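Local coordinates for protein phosphodiesterase (Pseudomonas aeruginosa, PDB 4G75) that acts as a colicin M-like bacteriocin, a peptidoglycan-targeting hydrolase that probably cleaves lipid-linked cell-wall precursors with the help of magnesium, at residues F85-I89 against F148-T153; A95-F100 against T136-Y142; S185-T191 against G220-T226. One frame throughout, in Å; residues are numbered along the deposited sequence.

Contact 1: residues F85-I89 against F148-T153; sequences FIWDI and FAHYLT
I89, on helix 81-102, is a knob set into a hole on helix 143-153 walled by F148, A149, L152 and T153. The short helical segments run at 109° to each other, and their backbones come nearest where I89 faces A149. Packing is tightest here: the carbonyl O of I89 lies 3.4 Å from CB of A149, while the CG2 branch of I89 meets the same methyl at 3.8 Å and also touches CG2 of T153 (4.1 Å). The other branch turns toward L152, whose CD1 is 4.0 Å from CD1 of I89, the two side chains crossing at about a right angle. F85 joins more loosely. With CG anti to the backbone N (chi1 -174°), its ring reaches forward to put CE2 beside CD1 of L152, which lies at the ring edge at 4.2 Å, and CZ 4.4 Å from CE2 of F148. W62 and F245 carry the aromatic cluster onward from F85 and F148.

The partly exposed side is polar. A water donates to the carbonyl O of I89 (3.0 Å) and to OG1 of T153 (2.8 Å), and that hydroxyl in turn donates back to A149 O, from above the carbonyl plane. No direct hydrogen bond joins the segments; between them the fit is one of apolar shape, with a water bridging I89 and T153 at the border.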
loop_
_atom_site.group_PDB
_atom_site.type_symbol
_atom_site.label_atom_id
_atom_site.label_comp_id
_atom_site.label_asym_id
_atom_site.label_seq_id
_atom_site.Cartn_x
_atom_site.Cartn_y
_atom_site.Cartn_z
ATOM N N PHE A 85 10.316 -15.405 1.365
ATOM C CA PHE A 85 9.190 -14.650 1.905
ATOM C C PHE A 85 9.741 -13.583 2.843
ATOM O O PHE A 85 9.360 -12.409 2.781
ATOM C CB PHE A 85 8.236 -15.583 2.659
ATOM C CG PHE A 85 6.968 -14.914 3.131
ATOM C CD1 PHE A 85 5.789 -15.042 2.406
ATOM C CD2 PHE A 85 6.953 -14.168 4.298
ATOM C CE1 PHE A 85 4.613 -14.434 2.842
ATOM C CE2 PHE A 85 5.785 -13.558 4.736
ATOM C CZ PHE A 85 4.619 -13.691 4.012
ATOM N N ILE A 86 10.654 -13.993 3.713
ATOM C CA ILE A 86 11.241 -13.070 4.680
ATOM C C ILE A 86 11.967 -11.906 4.011
ATOM O O ILE A 86 11.758 -10.749 4.379
ATOM C CB ILE A 86 12.179 -13.792 5.651
ATOM C CG1 ILE A 86 11.347 -14.698 6.566
ATOM C CG2 ILE A 86 12.977 -12.782 6.449
ATOM C CD1 ILE A 86 12.149 -15.743 7.326
ATOM N N TRP A 87 12.811 -12.209 3.026
ATOM C CA TRP A 87 13.534 -11.157 2.313
ATOM C C TRP A 87 12.632 -10.228 1.492
ATOM O O TRP A 87 12.920 -9.048 1.387
ATOM C CB TRP A 87 14.665 -11.733 1.442
ATOM C CG TRP A 87 15.926 -12.020 2.208
ATOM C CD1 TRP A 87 16.558 -13.223 2.322
ATOM C CD2 TRP A 87 16.706 -11.083 2.965
ATOM N NE1 TRP A 87 17.686 -13.094 3.101
ATOM C CE2 TRP A 87 17.798 -11.791 3.508
ATOM C CE3 TRP A 87 16.586 -9.717 3.236
ATOM C CZ2 TRP A 87 18.764 -11.178 4.301
ATOM C CZ3 TRP A 87 17.552 -9.107 4.025
ATOM C CH2 TRP A 87 18.623 -9.842 4.553
ATOM N N ASP A 88 11.556 -10.754 0.914
ATOM C CA ASP A 88 10.603 -9.912 0.194
ATOM C C ASP A 88 9.907 -8.965 1.177
ATOM O O ASP A 88 9.652 -7.800 0.864
ATOM C CB ASP A 88 9.556 -10.753 -0.549
ATOM C CG ASP A 88 10.024 -11.222 -1.924
ATOM O OD1 ASP A 88 11.236 -11.110 -2.250
ATOM O OD2 ASP A 88 9.161 -11.720 -2.683
ATOM N N ILE A 89 9.598 -9.468 2.370
ATOM C CA ILE A 89 8.987 -8.627 3.398
ATOM C C ILE A 89 9.951 -7.502 3.795
ATOM O O ILE A 89 9.535 -6.385 4.092
ATOM C CB ILE A 89 8.535 -9.463 4.619
ATOM C CG1 ILE A 89 7.349 -10.353 4.235
ATOM C CG2 ILE A 89 8.151 -8.565 5.804
ATOM C CD1 ILE A 89 6.161 -9.599 3.690
ATOM N N PHE A 148 1.579 -4.187 4.488
ATOM C CA PHE A 148 1.533 -5.525 5.066
ATOM C C PHE A 148 2.860 -5.853 5.750
ATOM O O PHE A 148 2.895 -6.405 6.850
ATOM C CB PHE A 148 1.221 -6.551 3.974
ATOM C CG PHE A 148 1.175 -7.958 4.467
ATOM C CD1 PHE A 148 0.237 -8.339 5.404
ATOM C CD2 PHE A 148 2.071 -8.905 3.992
ATOM C CE1 PHE A 148 0.194 -9.645 5.873
ATOM C CE2 PHE A 148 2.032 -10.217 4.446
ATOM C CZ PHE A 148 1.094 -10.582 5.394
ATOM N N ALA A 149 3.958 -5.509 5.095
ATOM C CA ALA A 149 5.265 -5.758 5.677
ATOM C C ALA A 149 5.407 -5.020 7.006
ATOM O O ALA A 149 5.958 -5.558 7.965
ATOM C CB ALA A 149 6.361 -5.361 4.703
ATOM N N HIS A 150 4.891 -3.796 7.073
ATOM C CA HIS A 150 4.980 -3.028 8.310
ATOM C C HIS A 150 4.119 -3.623 9.428
ATOM O O HIS A 150 4.430 -3.494 10.618
ATOM C CB HIS A 150 4.618 -1.559 8.084
ATOM C CG HIS A 150 4.960 -0.687 9.250
ATOM N ND1 HIS A 150 6.216 -0.150 9.430
ATOM C CD2 HIS A 150 4.227 -0.302 10.320
ATOM C CE1 HIS A 150 6.234 0.556 10.548
ATOM N NE2 HIS A 150 5.039 0.475 11.109
ATOM N N TYR A 151 3.026 -4.266 9.042
ATOM C CA TYR A 151 2.184 -4.996 9.982
ATOM C C TYR A 151 2.995 -6.129 10.626
ATOM O O TYR A 151 2.948 -6.345 11.845
ATOM C CB TYR A 151 0.976 -5.537 9.214
ATOM C CG TYR A 151 0.011 -6.394 9.991
ATOM C CD1 TYR A 151 -0.624 -5.910 11.136
ATOM C CD2 TYR A 151 -0.314 -7.670 9.551
ATOM C CE1 TYR A 151 -1.527 -6.698 11.836
ATOM C CE2 TYR A 151 -1.219 -8.462 10.242
ATOM C CZ TYR A 151 -1.818 -7.973 11.379
ATOM O OH TYR A 151 -2.720 -8.759 12.061
ATOM N N LEU A 152 3.772 -6.828 9.803
ATOM C CA LEU A 152 4.553 -7.971 10.274
ATOM C C LEU A 152 5.774 -7.597 11.110
ATOM O O LEU A 152 6.142 -8.328 12.031
ATOM C CB LEU A 152 5.016 -8.836 9.092
ATOM C CG LEU A 152 3.936 -9.385 8.160
ATOM C CD1 LEU A 152 4.532 -10.431 7.219
ATOM C CD2 LEU A 152 2.775 -9.968 8.937
ATOM N N THR A 153 6.399 -6.464 10.797
ATOM C CA THR A 153 7.719 -6.166 11.343
ATOM C C THR A 153 7.919 -4.751 11.892
ATOM O O THR A 153 8.968 -4.456 12.468
ATOM C CB THR A 153 8.823 -6.414 10.280
ATOM O OG1 THR A 153 8.594 -5.557 9.152
ATOM C CG2 THR A 153 8.814 -7.868 9.823
HETATM O O HOH W 1 9.771 -4.929 6.663
#

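Contact 2: residues A95-F100 against T136-Y142; sequences ADYNQF and TFNGGVY
D96 OD2 accepts the backbone N-H of N138 at 2.9 Å, a nearly straight bond (171°) made on the syn side of the carboxylate, 26° out of its plane. A water that also donates to T136 O gives OD2 a second hydrogen bond. The other oxygen, OD1, receives T143 OG1 and a second water at 2.6 Å, so one helical carboxylate gathers both ends of the 136-142 loop. A chi1 of -169° swings this group toward the loop, where it passes Y142 running the other way, its plane almost perpendicular to the ring.

The second water also donates to Q99 OE1 and accepts from Y142 N, with a longer bond from N138 ND2. A third water joins Q99 OE1 (2.7 Å) to V141 N. The Q99 amide is held at its other end too, NE2 donating to D104 O and D4 OD2. Its OE1 lies 3.4 Å from N138 ND2, but at a poor angle for bonding.

Apolar contacts flank this wet centre. The Y142 ring is sandwiched, A95 CB making a CH-pi contact on one face (3.9 Å to the centroid) and V141 CG2 covering the opposite one, while its OH bonds R106 O. At the far end T136 CG2 sits over a face of F100, 3.7 Å from the ring centroid. F137 O, 3.8 Å from F100 CD1, is buried with no polar partner.

A helix-borne carboxylate and its waters thus tie down a non-regular loop leading into helix 143-153, with F137 turned onto T143, A146 and A147; helix 106-113 touches Q99 and Y142, and strand 159-160 lies against T136 and F137.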
loop_
_atom_site.group_PDB
_atom_site.type_symbol
_atom_site.label_atom_id
_atom_site.label_comp_id
_atom_site.label_asym_id
_atom_site.label_seq_id
_atom_site.Cartn_x
_atom_site.Cartn_y
_atom_site.Cartn_z
ATOM N N ALA A 95 11.449 -0.647 -1.341
ATOM C CA ALA A 95 11.107 -0.281 -2.712
ATOM C C ALA A 95 10.047 0.822 -2.722
ATOM O O ALA A 95 10.136 1.793 -3.475
ATOM C CB ALA A 95 10.603 -1.503 -3.481
ATOM N N ASP A 96 9.034 0.668 -1.881
ATOM C CA ASP A 96 7.995 1.681 -1.815
ATOM C C ASP A 96 8.582 3.020 -1.390
ATOM O O ASP A 96 8.254 4.073 -1.966
ATOM C CB ASP A 96 6.879 1.278 -0.855
ATOM C CG ASP A 96 5.678 2.196 -0.971
ATOM O OD1 ASP A 96 4.944 2.064 -1.973
ATOM O OD2 ASP A 96 5.489 3.053 -0.082
ATOM N N TYR A 97 9.444 2.979 -0.382
ATOM C CA TYR A 97 10.035 4.196 0.152
ATOM C C TYR A 97 10.988 4.839 -0.850
ATOM O O TYR A 97 11.133 6.062 -0.882
ATOM C CB TYR A 97 10.753 3.934 1.475
ATOM C CG TYR A 97 11.109 5.215 2.186
ATOM C CD1 TYR A 97 10.115 6.038 2.696
ATOM C CD2 TYR A 97 12.435 5.621 2.319
ATOM C CE1 TYR A 97 10.424 7.228 3.335
ATOM C CE2 TYR A 97 12.756 6.814 2.962
ATOM C CZ TYR A 97 11.741 7.610 3.467
ATOM O OH TYR A 97 12.041 8.798 4.098
ATOM N N ASN A 98 11.630 4.022 -1.679
ATOM C CA ASN A 98 12.479 4.573 -2.735
ATOM C C ASN A 98 11.659 5.405 -3.714
ATOM O O ASN A 98 12.100 6.459 -4.187
ATOM C CB ASN A 98 13.231 3.462 -3.475
ATOM C CG ASN A 98 14.339 2.861 -2.626
ATOM O OD1 ASN A 98 14.754 3.453 -1.629
ATOM N ND2 ASN A 98 14.827 1.693 -3.019
ATOM N N GLN A 99 10.457 4.936 -4.018
ATOM C CA GLN A 99 9.572 5.709 -4.877
ATOM C C GLN A 99 9.173 7.029 -4.237
ATOM O O GLN A 99 9.186 8.065 -4.899
ATOM C CB GLN A 99 8.324 4.915 -5.252
ATOM C CG GLN A 99 8.593 3.827 -6.271
ATOM C CD GLN A 99 7.417 3.584 -7.176
ATOM O OE1 GLN A 99 6.427 2.954 -6.786
ATOM N NE2 GLN A 99 7.508 4.093 -8.401
ATOM N N PHE A 100 8.814 6.996 -2.955
ATOM C CA PHE A 100 8.342 8.209 -2.286
ATOM C C PHE A 100 9.457 9.220 -2.044
ATOM O O PHE A 100 9.321 10.406 -2.354
ATOM C CB PHE A 100 7.669 7.896 -0.938
ATOM C CG PHE A 100 7.386 9.128 -0.116
ATOM C CD1 PHE A 100 6.310 9.941 -0.423
ATOM C CD2 PHE A 100 8.220 9.497 0.933
ATOM C CE1 PHE A 100 6.051 11.083 0.316
ATOM C CE2 PHE A 100 7.969 10.644 1.672
ATOM C CZ PHE A 100 6.879 11.436 1.364
ATOM N N THR A 136 6.645 6.874 5.525
ATOM C CA THR A 136 5.626 7.445 4.653
ATOM C C THR A 136 5.480 6.572 3.415
ATOM O O THR A 136 6.484 6.149 2.830
ATOM C CB THR A 136 6.023 8.856 4.208
ATOM O OG1 THR A 136 6.340 9.641 5.363
ATOM C CG2 THR A 136 4.888 9.527 3.438
ATOM N N PHE A 137 4.238 6.296 3.027
ATOM C CA PHE A 137 3.968 5.469 1.846
ATOM C C PHE A 137 3.991 6.288 0.561
ATOM O O PHE A 137 3.638 7.472 0.553
ATOM C CB PHE A 137 2.592 4.803 1.951
ATOM C CG PHE A 137 2.480 3.781 3.052
ATOM C CD1 PHE A 137 3.202 2.603 3.001
ATOM C CD2 PHE A 137 1.602 3.979 4.114
ATOM C CE1 PHE A 137 3.080 1.653 4.010
ATOM C CE2 PHE A 137 1.475 3.035 5.111
ATOM C CZ PHE A 137 2.211 1.874 5.057
ATOM N N ASN A 138 4.367 5.638 -0.537
ATOM C CA ASN A 138 4.293 6.259 -1.858
ATOM C C ASN A 138 2.879 6.406 -2.423
ATOM O O ASN A 138 2.580 7.380 -3.130
ATOM C CB ASN A 138 5.135 5.469 -2.860
ATOM C CG ASN A 138 5.177 6.131 -4.223
ATOM O OD1 ASN A 138 5.668 7.251 -4.363
ATOM N ND2 ASN A 138 4.653 5.447 -5.232
ATOM N N GLY A 139 2.024 5.428 -2.134
ATOM C CA GLY A 139 0.687 5.380 -2.708
ATOM C C GLY A 139 0.666 4.743 -4.090
ATOM O O GLY A 139 -0.222 5.021 -4.900
ATOM N N GLY A 140 1.652 3.889 -4.360
ATOM C CA GLY A 140 1.750 3.197 -5.638
ATOM C C GLY A 140 1.725 1.680 -5.551
ATOM O O GLY A 140 1.188 1.111 -4.597
ATOM N N VAL A 141 2.322 1.020 -6.546
ATOM C CA VAL A 141 2.194 -0.439 -6.680
ATOM C C VAL A 141 2.786 -1.219 -5.509
ATOM O O VAL A 141 2.401 -2.359 -5.274
ATOM C CB VAL A 141 2.812 -0.979 -8.007
ATOM C CG1 VAL A 141 2.127 -0.357 -9.208
ATOM C CG2 VAL A 141 4.322 -0.750 -8.051
ATOM N N TYR A 142 3.719 -0.612 -4.778
ATOM C CA TYR A 142 4.364 -1.311 -3.667
ATOM C C TYR A 142 3.695 -1.030 -2.328
ATOM O O TYR A 142 4.054 -1.628 -1.314
ATOM C CB TYR A 142 5.848 -0.929 -3.541
ATOM C CG TYR A 142 6.721 -1.224 -4.751
ATOM C CD1 TYR A 142 6.784 -2.500 -5.292
ATOM C CD2 TYR A 142 7.506 -0.233 -5.319
ATOM C CE1 TYR A 142 7.584 -2.774 -6.381
ATOM C CE2 TYR A 142 8.319 -0.499 -6.408
ATOM C CZ TYR A 142 8.351 -1.773 -6.929
ATOM O OH TYR A 142 9.153 -2.059 -8.011
HETATM O O HOH W 2 4.736 2.217 -4.608
HETATM O O HOH W 3 7.284 3.640 1.960
HETATM O O HOH W 4 3.986 2.829 -8.036
#

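Contact 3: residues S185-T191 against G220-T226; sequences SPMGQTT and GILVKST
The extended Q189 side chain lies across I221, its CG 3.4 Å from I221 CG2, on the exposed face of an antiparallel pair formed by strands 188-199 and 213-224. I221 is the diagonal neighbour; directly opposite Q189 stands V223, as a non-hydrogen-bonded pair. T190 with L222 and G188 with K224 are the hydrogen-bonded pairs. T190 N to L222 O is 2.8 Å and the return bond, L222 N to T190 O, 2.9 Å. Where strand 188-199 begins and strand 213-224 ends, G188 N reaches K224 O at 2.8 Å, and K224 N bonds back to G188 O. The V223 CA-H also points at G188 O (3.3 Å).

Selenomethionine M187 bends over the strand end, SE 3.5 Å from S225 O and CG beside the T226 methyl. T190, L222 and K224 lie on the other face, the last two against the end of helix 176-184. There L222 CD2 packs on S185 CB at 3.7 Å, while S185 OG bonds back to V181 O. The K224 chain bends at chi3 (68°), passes the carbonyl of P186 and delivers NZ to L182 O of helix 176-184 and, at 2.7 Å, to O of S185, just past its end.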
loop_
_atom_site.group_PDB
_atom_site.type_symbol
_atom_site.label_atom_id
_atom_site.label_comp_id
_atom_site.label_asym_id
_atom_site.label_seq_id
_atom_site.Cartn_x
_atom_site.Cartn_y
_atom_site.Cartn_z
ATOM N N SER A 185 -28.683 24.986 6.446
ATOM C CA SER A 185 -27.922 26.122 6.953
ATOM C C SER A 185 -28.658 27.446 6.757
ATOM O O SER A 185 -29.426 27.605 5.811
ATOM C CB SER A 185 -26.540 26.175 6.309
ATOM O OG SER A 185 -25.745 25.082 6.738
ATOM N N PRO A 186 -28.416 28.404 7.660
ATOM C CA PRO A 186 -29.024 29.736 7.607
ATOM C C PRO A 186 -28.520 30.518 6.404
ATOM O O PRO A 186 -27.541 30.116 5.774
ATOM C CB PRO A 186 -28.521 30.407 8.892
ATOM C CG PRO A 186 -27.978 29.310 9.739
ATOM C CD PRO A 186 -27.495 28.265 8.796
HETATM N N MSE A 187 -29.190 31.619 6.090
HETATM C CA MSE A 187 -28.708 32.559 5.089
HETATM C C MSE A 187 -27.399 33.142 5.601
HETATM O O MSE A 187 -27.159 33.155 6.808
HETATM C CB MSE A 187 -29.744 33.667 4.893
HETATM C CG MSE A 187 -29.786 34.287 3.507
HETATM SE SE MSE A 187 -30.355 33.047 2.108
HETATM C CE MSE A 187 -31.432 31.831 3.188
ATOM N N GLY A 188 -26.541 33.603 4.696
ATOM C CA GLY A 188 -25.270 34.176 5.098
ATOM C C GLY A 188 -24.160 33.156 5.271
ATOM O O GLY A 188 -24.184 32.085 4.658
ATOM N N GLN A 189 -23.189 33.499 6.114
ATOM C CA GLN A 189 -21.987 32.693 6.294
ATOM C C GLN A 189 -22.102 31.725 7.467
ATOM O O GLN A 189 -22.465 32.120 8.575
ATOM C CB GLN A 189 -20.781 33.620 6.486
ATOM C CG GLN A 189 -19.497 32.936 6.881
ATOM C CD GLN A 189 -18.347 33.916 7.026
ATOM O OE1 GLN A 189 -17.482 33.752 7.886
ATOM N NE2 GLN A 189 -18.330 34.941 6.178
ATOM N N THR A 190 -21.790 30.455 7.211
ATOM C CA THR A 190 -21.879 29.384 8.207
ATOM C C THR A 190 -20.581 28.586 8.260
ATOM O O THR A 190 -19.966 28.346 7.225
ATOM C CB THR A 190 -23.009 28.388 7.850
ATOM O OG1 THR A 190 -24.282 29.044 7.920
ATOM C CG2 THR A 190 -23.001 27.196 8.800
ATOM N N THR A 191 -20.186 28.142 9.445
ATOM C CA THR A 191 -19.027 27.274 9.557
ATOM C C THR A 191 -19.482 25.838 9.353
ATOM O O THR A 191 -20.448 25.386 9.970
ATOM C CB THR A 191 -18.342 27.404 10.923
ATOM O OG1 THR A 191 -17.886 28.751 11.099
ATOM C CG2 THR A 191 -17.157 26.454 11.011
ATOM N N GLY A 220 -14.958 24.047 6.424
ATOM C CA GLY A 220 -14.864 25.267 5.656
ATOM C C GLY A 220 -15.965 26.251 5.949
ATOM O O GLY A 220 -16.633 26.183 6.982
ATOM N N ILE A 221 -16.152 27.176 5.020
ATOM C CA ILE A 221 -17.140 28.224 5.195
ATOM C C ILE A 221 -18.145 28.156 4.062
ATOM O O ILE A 221 -17.773 28.170 2.895
ATOM C CB ILE A 221 -16.478 29.605 5.179
ATOM C CG1 ILE A 221 -15.483 29.726 6.336
ATOM C CG2 ILE A 221 -17.531 30.697 5.257
ATOM C CD1 ILE A 221 -14.834 31.084 6.440
ATOM N N LEU A 222 -19.418 28.062 4.420
ATOM C CA LEU A 222 -20.496 28.086 3.448
ATOM C C LEU A 222 -21.128 29.472 3.443
ATOM O O LEU A 222 -21.356 30.053 4.503
ATOM C CB LEU A 222 -21.556 27.059 3.834
ATOM C CG LEU A 222 -22.864 27.084 3.042
ATOM C CD1 LEU A 222 -22.637 26.623 1.616
ATOM C CD2 LEU A 222 -23.906 26.211 3.727
ATOM N N VAL A 223 -21.401 30.004 2.255
ATOM C CA VAL A 223 -22.211 31.211 2.142
ATOM C C VAL A 223 -23.463 30.911 1.329
ATOM O O VAL A 223 -23.373 30.411 0.205
ATOM C CB VAL A 223 -21.436 32.367 1.477
ATOM C CG1 VAL A 223 -22.359 33.574 1.268
ATOM C CG2 VAL A 223 -20.239 32.750 2.335
ATOM N N LYS A 224 -24.627 31.185 1.909
ATOM C CA LYS A 224 -25.884 31.133 1.170
ATOM C C LYS A 224 -26.412 32.543 0.967
ATOM O O LYS A 224 -26.677 33.258 1.931
ATOM C CB LYS A 224 -26.918 30.272 1.899
ATOM C CG LYS A 224 -26.515 28.805 2.004
ATOM C CD LYS A 224 -27.461 28.042 2.917
ATOM C CE LYS A 224 -28.842 27.931 2.303
ATOM N NZ LYS A 224 -29.730 27.070 3.140
ATOM N N SER A 225 -26.556 32.945 -0.292
ATOM C CA SER A 225 -26.996 34.299 -0.613
ATOM C C SER A 225 -28.495 34.373 -0.850
ATOM O O SER A 225 -29.130 33.381 -1.203
ATOM C CB SER A 225 -26.259 34.818 -1.843
ATOM O OG SER A 225 -24.871 34.892 -1.586
ATOM N N THR A 226 -29.054 35.561 -0.660
ATOM C CA THR A 226 -30.496 35.754 -0.819
ATOM C C THR A 226 -30.942 35.595 -2.272
ATOM O O THR A 226 -32.128 35.429 -2.547
ATOM C CB THR A 226 -30.960 37.110 -0.256
ATOM O OG1 THR A 226 -30.245 38.170 -0.902
ATOM C CG2 THR A 226 -30.698 37.174 1.246
#

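In the fold
Contacts 1 and 2 share helix 81-102, their centres 15 Å apart, and contact 2 is nested along the chain inside the loop that contact 1 closes. One helix therefore meets first the far part of helix 143-153 and then, further along itself, the loop that leads into it. Contact 3 follows later, in the mixed sheet, about 50 Å from contact 1 and 41 Å from contact 2 between centres. Of the magnesium ligands V211, E213 and D241, E213 begins strand 213-224, whose other end forms contact 3, and D241 lies on the adjoining strand 229-243. The sheet thus connects the metal site with distant contact 3, while F137 of contact 2 comes within about 6 Å of V211, side chain to side chain.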